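Local coordinates for multiple PDZ domain protein (Mus musculus, PDB 4XH7) that probably acts as a multivalent scaffold in signalling complexes, with this PDZ domain being of the type that generally binds short, often C-terminal, peptide motifs of partner proteins, at residues A[85-88]-A[89-93]; A[97-100]-A[101-105]. All coordinates share one frame; numbering follows the deposited sequence.

Interaction 1. Residues A[85-88]-A[89-93]; sequences LGEN and HQDVV
Asn88 caps helix 89-97 through its side chain: OD1 accepts a hydrogen bond from Asp91 N at 2.8 Å, with the donor nearly in line with the amide C=O. Its CG sits between the backbone N and the carbonyl carbon (chi1 66°), which folds the short amide back over the first turn; asparagine suits an N-cap because its acceptor can replace the carbonyl that the preceding turn would have offered. The main chain opens the helix as well, Val92 N donating to Asn88 O at 3.0 Å, while Val92 CG2 packs on Glu87 CB at 3.9 Å. Asp91 lies obliquely across the cap, its carboxylate plane 39° from the amide. Two waters fasten it: one donates to Asp91 OD2 and Glu87 OE2 and accepts from Asn88 N, the other donates to Asp91 OD1 and Gln90 OE1. Further out, Asn83 ND2 holds Glu87 OE1, and His89 ND1 is hydrogen-bonded to His53 NE2. Were Asp91 replaced by alanine, each water would probably lose one acceptor, weakening the link between loop and first turn. The carboxylates of Glu87 and Asp91 stand 4.4 Å apart (OE2 to OD2), a repulsion probably eased by the shared water and the positive end of the helix dipole.

Interaction 2. Residues A[97-100]-A[101-105]; sequences KELP and IDVTM
This apolar contact, with no hydrogen bond across it, lies in the turn that joins helix 89-97 to strand 102-110, where the chain bends at Ile101 so that Leu99 and Val103 meet. Leu99 points toward the strand and Val103 receives it: Leu99 CD1 lies 3.9 Å from Val103 CG1, and Leu99 CB is 4.0 Å from Val103 CG2. The two side chains cross at about a right angle, and of the leucine's two branches CD1 alone reaches both methyls of the valine. With CG1 anti to the backbone N (chi1 -179°), Val103 turns CG2 back toward the bend, where it rests 3.4 Å from Pro100 O. Both residues are buried; leucine supplies reach from the loop, whereas the beta-branched valine suits an extended strand. Pro100, exposed just before the bend, suits its place because its ring restricts phi (here -72°) and its nitrogen has no hydrogen to satisfy. The ring also leans on the start of the strand, with CG 3.6 Å from Asp102 O.

Neighbouring parts of the domain hold the bend in place. Asn80 packs against Leu99, Pro100 and Val103 and hydrogen-bonds through its side chain to Asp102 O and Thr104 N, while Leu99 also touches Val79 of strand 75-79. On strand 26-34, Ser34 OG binds Asp102 OD1, and the backbone of Val33 pairs with Val103. This is the passage of a PDZ domain from its second conserved helix into its last conserved strand, which here runs antiparallel between strands 26-34 and 75-79.

How the interactions relate
Both contacts are local and lie in series, neither enclosing nor crossing the other. Coming from strand 82-83, the chain first passes through interaction 1, where residues 85-88 turn into the N-terminal end of helix 89-97. The helix then carries it to interaction 2, where residues 97-100 turn into strand 102-110. The centres are about 15 Å apart, and a short piece of helix 89-97 separates the two contacts, which do not otherwise touch. One polar, water-rich junction on the surface thus begins the helix, and one partly buried apolar bend follows it. Together they lie at the two ends of the helix that connects strand 82-83, at one edge of the four-stranded antiparallel sheet, with inner strand 102-110.

Interaction 1. Residues A[85-88]-A[89-93]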
loop_
_atom_site.group_PDB
_atom_site.type_symbol
_atom_site.label_atom_id
_atom_site.label_comp_id
_atom_site.label_asym_id
_atom_site.label_seq_id
_atom_site.Cartn_x
_atom_site.Cartn_y
_atom_site.Cartn_z
ATOM N N LEU A 85 9.140 -0.758 -2.296
ATOM C CA LEU A 85 10.172 -0.375 -1.343
ATOM C C LEU A 85 11.538 -0.202 -1.992
ATOM O O LEU A 85 12.026 -1.081 -2.687
ATOM C CB LEU A 85 10.259 -1.415 -0.215
ATOM C CG LEU A 85 11.345 -1.132 0.830
ATOM C CD1 LEU A 85 11.059 0.205 1.545
ATOM C CD2 LEU A 85 11.375 -2.268 1.820
ATOM N N GLY A 86 12.137 0.965 -1.799
ATOM C CA GLY A 86 13.485 1.193 -2.287
ATOM C C GLY A 86 13.566 1.563 -3.758
ATOM O O GLY A 86 14.680 1.737 -4.272
ATOM N N GLU A 87 12.416 1.697 -4.423
ATOM C CA GLU A 87 12.382 2.097 -5.818
ATOM C C GLU A 87 12.507 3.616 -5.956
ATOM O O GLU A 87 12.331 4.361 -4.989
ATOM C CB GLU A 87 11.080 1.600 -6.500
ATOM C CG GLU A 87 10.797 0.061 -6.399
ATOM C CD GLU A 87 11.788 -0.841 -7.164
ATOM O OE1 GLU A 87 11.775 -2.080 -6.941
ATOM O OE2 GLU A 87 12.557 -0.333 -7.999
ATOM N N ASN A 88 12.841 4.098 -7.150
ATOM C CA ASN A 88 12.949 5.545 -7.314
ATOM C C ASN A 88 11.593 6.197 -7.539
ATOM O O ASN A 88 10.583 5.515 -7.750
ATOM C CB ASN A 88 13.951 5.911 -8.440
ATOM C CG ASN A 88 13.497 5.486 -9.842
ATOM O OD1 ASN A 88 12.359 5.703 -10.244
ATOM N ND2 ASN A 88 14.424 4.916 -10.604
ATOM N N HIS A 89 11.551 7.521 -7.410
ATOM C CA HIS A 89 10.267 8.238 -7.421
ATOM C C HIS A 89 9.498 7.981 -8.707
ATOM O O HIS A 89 8.295 7.763 -8.676
ATOM C CB HIS A 89 10.414 9.767 -7.281
ATOM C CG HIS A 89 11.113 10.206 -6.035
ATOM N ND1 HIS A 89 10.972 9.555 -4.825
ATOM C CD2 HIS A 89 11.968 11.234 -5.811
ATOM C CE1 HIS A 89 11.740 10.139 -3.921
ATOM N NE2 HIS A 89 12.333 11.176 -4.484
ATOM N N GLN A 90 10.202 8.028 -9.843
ATOM C CA GLN A 90 9.502 7.872 -11.102
ATOM C C GLN A 90 8.900 6.482 -11.200
ATOM O O GLN A 90 7.755 6.341 -11.624
ATOM C CB GLN A 90 10.425 8.130 -12.281
ATOM C CG GLN A 90 9.786 7.715 -13.581
ATOM C CD GLN A 90 10.577 8.249 -14.724
ATOM O OE1 GLN A 90 11.521 7.600 -15.212
ATOM N NE2 GLN A 90 10.255 9.451 -15.130
ATOM N N ASP A 91 9.641 5.458 -10.784
ATOM C CA ASP A 91 9.114 4.112 -10.902
ATOM C C ASP A 91 7.892 3.916 -9.993
ATOM O O ASP A 91 6.898 3.315 -10.409
ATOM C CB ASP A 91 10.189 3.087 -10.599
ATOM C CG ASP A 91 11.216 2.970 -11.735
ATOM O OD1 ASP A 91 10.954 3.477 -12.859
ATOM O OD2 ASP A 91 12.280 2.355 -11.498
ATOM N N VAL A 92 7.950 4.424 -8.764
ATOM C CA VAL A 92 6.770 4.339 -7.898
ATOM C C VAL A 92 5.558 5.030 -8.506
ATOM O O VAL A 92 4.486 4.438 -8.543
ATOM C CB VAL A 92 7.085 4.912 -6.508
ATOM C CG1 VAL A 92 5.833 4.982 -5.638
ATOM C CG2 VAL A 92 8.143 4.014 -5.824
ATOM N N VAL A 93 5.726 6.255 -8.985
ATOM C CA VAL A 93 4.604 6.990 -9.569
ATOM C C VAL A 93 4.041 6.258 -10.778
ATOM O O VAL A 93 2.805 6.122 -10.895
ATOM C CB VAL A 93 5.037 8.407 -9.959
ATOM C CG1 VAL A 93 3.939 9.089 -10.770
ATOM C CG2 VAL A 93 5.363 9.192 -8.705
HETATM O O HOH W 1 13.317 2.079 -9.113
HETATM O O HOH W 2 13.001 5.412 -13.687
#

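Interaction 2. Residues A[97-100]-A[101-105]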
loop_
_atom_site.group_PDB
_atom_site.type_symbol
_atom_site.label_atom_id
_atom_site.label_comp_id
_atom_site.label_asym_id
_atom_site.label_seq_id
_atom_site.Cartn_x
_atom_site.Cartn_y
_atom_site.Cartn_z
ATOM N N LYS A 97 0.268 4.618 -11.254
ATOM C CA LYS A 97 -0.608 5.119 -12.335
ATOM C C LYS A 97 -1.161 4.003 -13.205
ATOM O O LYS A 97 -2.259 4.121 -13.756
ATOM C CB LYS A 97 0.147 6.114 -13.224
ATOM C CG LYS A 97 0.285 7.487 -12.600
ATOM N N GLU A 98 -0.402 2.937 -13.359
ATOM C CA GLU A 98 -0.743 1.852 -14.272
ATOM C C GLU A 98 -1.594 0.765 -13.640
ATOM O O GLU A 98 -1.862 -0.262 -14.267
ATOM C CB GLU A 98 0.532 1.211 -14.823
ATOM C CG GLU A 98 1.329 2.119 -15.759
ATOM N N LEU A 99 -1.969 0.954 -12.381
ATOM C CA LEU A 99 -2.759 -0.055 -11.684
ATOM C C LEU A 99 -4.145 -0.222 -12.312
ATOM O O LEU A 99 -4.763 0.751 -12.729
ATOM C CB LEU A 99 -2.913 0.324 -10.206
ATOM C CG LEU A 99 -1.613 0.122 -9.430
ATOM C CD1 LEU A 99 -1.771 0.734 -8.069
ATOM C CD2 LEU A 99 -1.293 -1.374 -9.335
ATOM N N PRO A 100 -4.637 -1.467 -12.347
ATOM C CA PRO A 100 -6.033 -1.727 -12.723
ATOM C C PRO A 100 -7.014 -1.292 -11.637
ATOM O O PRO A 100 -6.602 -0.767 -10.602
ATOM C CB PRO A 100 -6.051 -3.238 -12.884
ATOM C CG PRO A 100 -5.121 -3.696 -11.785
ATOM C CD PRO A 100 -3.959 -2.699 -11.897
ATOM N N ILE A 101 -8.310 -1.500 -11.860
ATOM C CA ILE A 101 -9.331 -1.108 -10.899
ATOM C C ILE A 101 -9.160 -1.709 -9.500
ATOM O O ILE A 101 -9.301 -1.009 -8.490
ATOM C CB ILE A 101 -10.722 -1.508 -11.433
ATOM C CG1 ILE A 101 -11.077 -0.603 -12.590
ATOM C CG2 ILE A 101 -11.768 -1.419 -10.339
ATOM C CD1 ILE A 101 -11.278 0.775 -12.147
ATOM N N ASP A 102 -8.867 -3.005 -9.450
ATOM C CA ASP A 102 -8.740 -3.713 -8.182
ATOM C C ASP A 102 -7.285 -3.777 -7.755
ATOM O O ASP A 102 -6.453 -4.297 -8.488
ATOM C CB ASP A 102 -9.328 -5.117 -8.299
ATOM C CG ASP A 102 -10.846 -5.100 -8.466
ATOM O OD1 ASP A 102 -11.520 -4.263 -7.813
ATOM O OD2 ASP A 102 -11.361 -5.918 -9.259
ATOM N N VAL A 103 -6.995 -3.287 -6.551
ATOM C CA VAL A 103 -5.615 -3.157 -6.106
ATOM C C VAL A 103 -5.438 -3.765 -4.726
ATOM O O VAL A 103 -6.229 -3.500 -3.824
ATOM C CB VAL A 103 -5.183 -1.677 -6.044
ATOM C CG1 VAL A 103 -3.719 -1.575 -5.604
ATOM C CG2 VAL A 103 -5.386 -1.030 -7.416
ATOM N N THR A 104 -4.419 -4.582 -4.562
ATOM C CA THR A 104 -4.046 -5.042 -3.237
ATOM C C THR A 104 -2.796 -4.292 -2.825
ATOM O O THR A 104 -1.768 -4.447 -3.466
ATOM C CB THR A 104 -3.773 -6.558 -3.243
ATOM O OG1 THR A 104 -5.001 -7.221 -3.593
ATOM C CG2 THR A 104 -3.305 -7.038 -1.843
ATOM N N MET A 105 -2.888 -3.493 -1.763
ATOM C CA MET A 105 -1.785 -2.628 -1.354
ATOM C C MET A 105 -1.210 -3.205 -0.114
ATOM O O MET A 105 -1.970 -3.559 0.793
ATOM C CB MET A 105 -2.280 -1.204 -1.068
ATOM C CG MET A 105 -2.908 -0.547 -2.269
ATOM S SD MET A 105 -3.368 1.171 -1.901
ATOM C CE MET A 105 -1.751 1.844 -1.470
#